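Local coordinates for protein aminoglycoside N(3)-acetyltransferase (Streptomyces griseus, PDB 7LAP) that probably transfers an acetyl group to the 3-amino group of aminoglycoside antibiotics, a modification that confers resistance to them, at residues B[23-32]-B[60-68]. Residues are numbered along the deposited sequence; the frame is centred on the assembly and turned at random.
With FMT (formic acid), chain M.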
loop_
_atom_site.group_PDB
_atom_site.type_symbol
_atom_site.label_atom_id
_atom_site.label_comp_id
_atom_site.label_asym_id
_atom_site.label_seq_id
_atom_site.Cartn_x
_atom_site.Cartn_y
_atom_site.Cartn_z
ATOM N N THR B 23 14.545 -0.520 -16.524
ATOM C CA THR B 23 14.029 -1.880 -16.602
ATOM C C THR B 23 14.683 -2.806 -15.579
ATOM O O THR B 23 15.718 -2.501 -14.987
ATOM C CB THR B 23 14.269 -2.442 -17.985
ATOM O OG1 THR B 23 15.692 -2.599 -18.151
ATOM C CG2 THR B 23 13.688 -1.496 -19.025
ATOM N N ARG B 24 14.081 -3.985 -15.437
ATOM C CA ARG B 24 14.597 -5.012 -14.539
ATOM C C ARG B 24 16.069 -5.337 -14.839
ATOM O O ARG B 24 16.909 -5.351 -13.942
ATOM C CB ARG B 24 13.719 -6.256 -14.679
ATOM C CG ARG B 24 14.190 -7.472 -13.894
ATOM C CD ARG B 24 13.267 -8.660 -14.206
ATOM N NE ARG B 24 13.716 -9.894 -13.576
ATOM C CZ ARG B 24 12.984 -11.004 -13.555
ATOM N NH1 ARG B 24 11.793 -11.000 -14.147
ATOM N NH2 ARG B 24 13.442 -12.105 -12.960
ATOM N N ASP B 25 16.401 -5.611 -16.090
ATOM C CA ASP B 25 17.780 -6.000 -16.379
ATOM C C ASP B 25 18.772 -4.855 -16.169
ATOM O O ASP B 25 19.944 -5.093 -15.850
ATOM C CB ASP B 25 17.916 -6.525 -17.799
ATOM C CG ASP B 25 19.334 -6.943 -18.089
ATOM O OD1 ASP B 25 19.776 -7.950 -17.486
ATOM O OD2 ASP B 25 20.022 -6.249 -18.872
ATOM N N ARG B 26 18.331 -3.615 -16.316
ATOM C CA ARG B 26 19.244 -2.508 -16.093
ATOM C C ARG B 26 19.519 -2.319 -14.610
ATOM O O ARG B 26 20.652 -2.026 -14.210
ATOM C CB ARG B 26 18.675 -1.226 -16.703
ATOM C CG ARG B 26 19.652 -0.068 -16.628
ATOM C CD ARG B 26 19.299 0.780 -15.473
ATOM N NE ARG B 26 20.192 1.927 -15.342
ATOM C CZ ARG B 26 20.057 3.055 -16.030
ATOM N NH1 ARG B 26 19.096 3.180 -16.932
ATOM N NH2 ARG B 26 20.890 4.037 -15.814
ATOM N N ILE B 27 18.482 -2.438 -13.786
ATOM C CA ILE B 27 18.666 -2.425 -12.348
ATOM C C ILE B 27 19.591 -3.564 -11.913
ATOM O O ILE B 27 20.493 -3.367 -11.091
ATOM C CB ILE B 27 17.302 -2.502 -11.650
ATOM C CG1 ILE B 27 16.474 -1.252 -12.010
ATOM C CG2 ILE B 27 17.522 -2.542 -10.188
ATOM C CD1 ILE B 27 15.011 -1.294 -11.435
ATOM N N ARG B 28 19.380 -4.764 -12.458
ATOM C CA ARG B 28 20.243 -5.888 -12.117
ATOM C C ARG B 28 21.689 -5.552 -12.427
ATOM O O ARG B 28 22.591 -5.792 -11.613
ATOM C CB ARG B 28 19.816 -7.147 -12.884
ATOM C CG ARG B 28 20.753 -8.364 -12.607
ATOM C CD ARG B 28 20.940 -9.292 -13.788
ATOM N NE ARG B 28 21.111 -8.564 -15.051
ATOM C CZ ARG B 28 22.247 -7.984 -15.472
ATOM N NH1 ARG B 28 23.362 -8.037 -14.734
ATOM N NH2 ARG B 28 22.268 -7.356 -16.653
ATOM N N HIS B 29 21.925 -4.985 -13.608
ATOM C CA HIS B 29 23.276 -4.578 -13.994
ATOM C C HIS B 29 23.853 -3.543 -13.022
ATOM O O HIS B 29 24.997 -3.686 -12.553
ATOM C CB HIS B 29 23.253 -4.036 -15.413
ATOM C CG HIS B 29 24.497 -3.306 -15.790
ATOM N ND1 HIS B 29 24.703 -1.983 -15.473
ATOM C CD2 HIS B 29 25.611 -3.721 -16.438
ATOM C CE1 HIS B 29 25.886 -1.603 -15.927
ATOM N NE2 HIS B 29 26.455 -2.643 -16.518
ATOM N N ASP B 30 23.056 -2.538 -12.646
ATOM C CA ASP B 30 23.560 -1.506 -11.742
ATOM C C ASP B 30 23.819 -2.053 -10.339
ATOM O O ASP B 30 24.737 -1.581 -9.655
ATOM C CB ASP B 30 22.590 -0.331 -11.653
ATOM C CG ASP B 30 22.513 0.472 -12.953
ATOM O OD1 ASP B 30 23.244 0.144 -13.918
ATOM O OD2 ASP B 30 21.718 1.436 -12.998
ATOM N N LEU B 31 22.997 -2.994 -9.879
ATOM C CA LEU B 31 23.218 -3.585 -8.565
ATOM C C LEU B 31 24.497 -4.424 -8.530
ATOM O O LEU B 31 25.233 -4.390 -7.542
ATOM C CB LEU B 31 22.027 -4.463 -8.164
ATOM C CG LEU B 31 20.711 -3.729 -7.889
ATOM C CD1 LEU B 31 19.527 -4.745 -7.826
ATOM C CD2 LEU B 31 20.796 -2.816 -6.623
ATOM N N ALA B 32 24.732 -5.233 -9.566
ATOM C CA ALA B 32 25.981 -5.977 -9.656
ATOM C C ALA B 32 27.195 -5.030 -9.697
ATOM O O ALA B 32 28.202 -5.285 -9.034
ATOM C CB ALA B 32 25.951 -6.891 -10.882
ATOM N N THR B 60 9.468 -4.844 -10.129
ATOM C CA THR B 60 10.670 -4.865 -10.957
ATOM C C THR B 60 11.930 -4.707 -10.115
ATOM O O THR B 60 12.938 -5.387 -10.364
ATOM C CB THR B 60 10.540 -3.775 -12.006
ATOM O OG1 THR B 60 9.549 -4.200 -12.953
ATOM C CG2 THR B 60 11.873 -3.504 -12.706
ATOM N N VAL B 61 11.888 -3.836 -9.103
ATOM C CA VAL B 61 13.023 -3.709 -8.193
ATOM C C VAL B 61 13.281 -5.030 -7.481
ATOM O O VAL B 61 14.424 -5.495 -7.399
ATOM C CB VAL B 61 12.794 -2.554 -7.201
ATOM C CG1 VAL B 61 13.947 -2.480 -6.175
ATOM C CG2 VAL B 61 12.667 -1.202 -7.970
ATOM N N ILE B 62 12.224 -5.679 -6.991
ATOM C CA ILE B 62 12.403 -6.939 -6.259
ATOM C C ILE B 62 12.966 -8.029 -7.169
ATOM O O ILE B 62 13.906 -8.745 -6.809
ATOM C CB ILE B 62 11.076 -7.379 -5.633
ATOM C CG1 ILE B 62 10.700 -6.447 -4.487
ATOM C CG2 ILE B 62 11.147 -8.874 -5.174
ATOM C CD1 ILE B 62 9.172 -6.571 -4.119
ATOM N N ASP B 63 12.435 -8.145 -8.381
ATOM C CA ASP B 63 12.930 -9.187 -9.271
ATOM C C ASP B 63 14.360 -8.934 -9.743
ATOM O O ASP B 63 15.118 -9.892 -9.950
ATOM C CB ASP B 63 11.970 -9.332 -10.437
ATOM C CG ASP B 63 10.703 -10.158 -10.040
ATOM O OD1 ASP B 63 10.844 -11.187 -9.322
ATOM O OD2 ASP B 63 9.583 -9.780 -10.433
ATOM N N ALA B 64 14.764 -7.668 -9.890
ATOM C CA ALA B 64 16.165 -7.382 -10.191
ATOM C C ALA B 64 17.071 -7.800 -9.030
ATOM O O ALA B 64 18.152 -8.363 -9.243
ATOM C CB ALA B 64 16.346 -5.884 -10.512
ATOM N N LEU B 65 16.665 -7.492 -7.801
ATOM C CA LEU B 65 17.437 -7.912 -6.636
ATOM C C LEU B 65 17.557 -9.437 -6.574
ATOM O O LEU B 65 18.623 -9.965 -6.251
ATOM C CB LEU B 65 16.788 -7.376 -5.350
ATOM C CG LEU B 65 16.994 -5.873 -5.134
ATOM C CD1 LEU B 65 15.996 -5.271 -4.115
ATOM C CD2 LEU B 65 18.449 -5.595 -4.684
ATOM N N LEU B 66 16.456 -10.157 -6.847
ATOM C CA LEU B 66 16.489 -11.616 -6.884
ATOM C C LEU B 66 17.378 -12.126 -8.005
ATOM O O LEU B 66 18.013 -13.181 -7.858
ATOM C CB LEU B 66 15.071 -12.170 -7.052
ATOM C CG LEU B 66 14.163 -11.883 -5.841
ATOM C CD1 LEU B 66 12.715 -12.274 -6.131
ATOM C CD2 LEU B 66 14.674 -12.608 -4.582
ATOM N N ASP B 67 17.392 -11.428 -9.144
ATOM C CA ASP B 67 18.294 -11.817 -10.223
ATOM C C ASP B 67 19.747 -11.761 -9.770
ATOM O O ASP B 67 20.546 -12.620 -10.145
ATOM C CB ASP B 67 18.108 -10.916 -11.442
ATOM C CG ASP B 67 16.734 -11.101 -12.136
ATOM O OD1 ASP B 67 16.037 -12.107 -11.914
ATOM O OD2 ASP B 67 16.329 -10.195 -12.902
ATOM N N VAL B 68 20.120 -10.735 -8.992
ATOM C CA VAL B 68 21.521 -10.591 -8.618
ATOM C C VAL B 68 21.896 -11.613 -7.549
ATOM O O VAL B 68 22.892 -12.333 -7.688
ATOM C CB VAL B 68 21.842 -9.151 -8.150
ATOM C CG1 VAL B 68 23.285 -9.086 -7.683
ATOM C CG2 VAL B 68 21.679 -8.168 -9.285
HETATM C C FMT M . 10.583 -13.798 -12.999
HETATM O O1 FMT M . 10.544 -13.763 -14.230
HETATM O O2 FMT M . 11.218 -14.629 -12.345
#
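Segments 24-32 and 60-68, from two helices packed on the mixed sheet, cross at -49° by knobs-into-holes packing, Ala-64 and Arg-24 being the knobs. Ala-64 enters the hole formed by Arg-24, Ile-27, Arg-28 and Leu-31. Its lone methyl suits the point where the backbones come nearest, since CB of Ala-64 rests 3.5 Å from the carbonyl O of Arg-24 and 3.6 Å from CG2 of Ile-27. Toward the sheet the contact is apolar: Ile-27 also meets Val-61 through CD1, and Leu-31 CD1 presses tightly on Leu-65 CD2, 3.4 Å away, the two leucine side chains crossing at about a right angle; both leucines also touch Leu-178 of strand 176-180. Val-68 closes the far end, with CG2 against the aliphatic CG of Arg-28.

The outer edge is polar. Arg-24 sits among Thr-60, Asp-63, Ala-64 and Asp-67; its CG lies anti to the backbone N (chi1 175°) and the chain stays extended, which carries the guanidinium across the neighbouring helix to Asp-67. The grip is side-on and two-pronged: NE of Arg-24 donates to OD2 of Asp-67 at 2.7 Å, and NH2 of Arg-24 to OD1 of Asp-67 at 2.8 Å, the latter bond almost straight at 174° and directed at the syn lone pair. The two planar groups are nearly coplanar. CB of Asp-63 lies over one face of the Arg-24 guanidinium, 3.6 Å above the centre of that group, while the carboxylate of Asp-63 forms a salt bridge with Arg-128. NH1 of Arg-24 binds a formic acid molecule, probably from the crystallisation liquor.

The contact thus combines an aliphatic side with a charge pair at the outer edge; two nearly coplanar bonds, with Asp-63 lying over a face, should restrict rotation of the guanidinium and probably favour the ionised form of Asp-67.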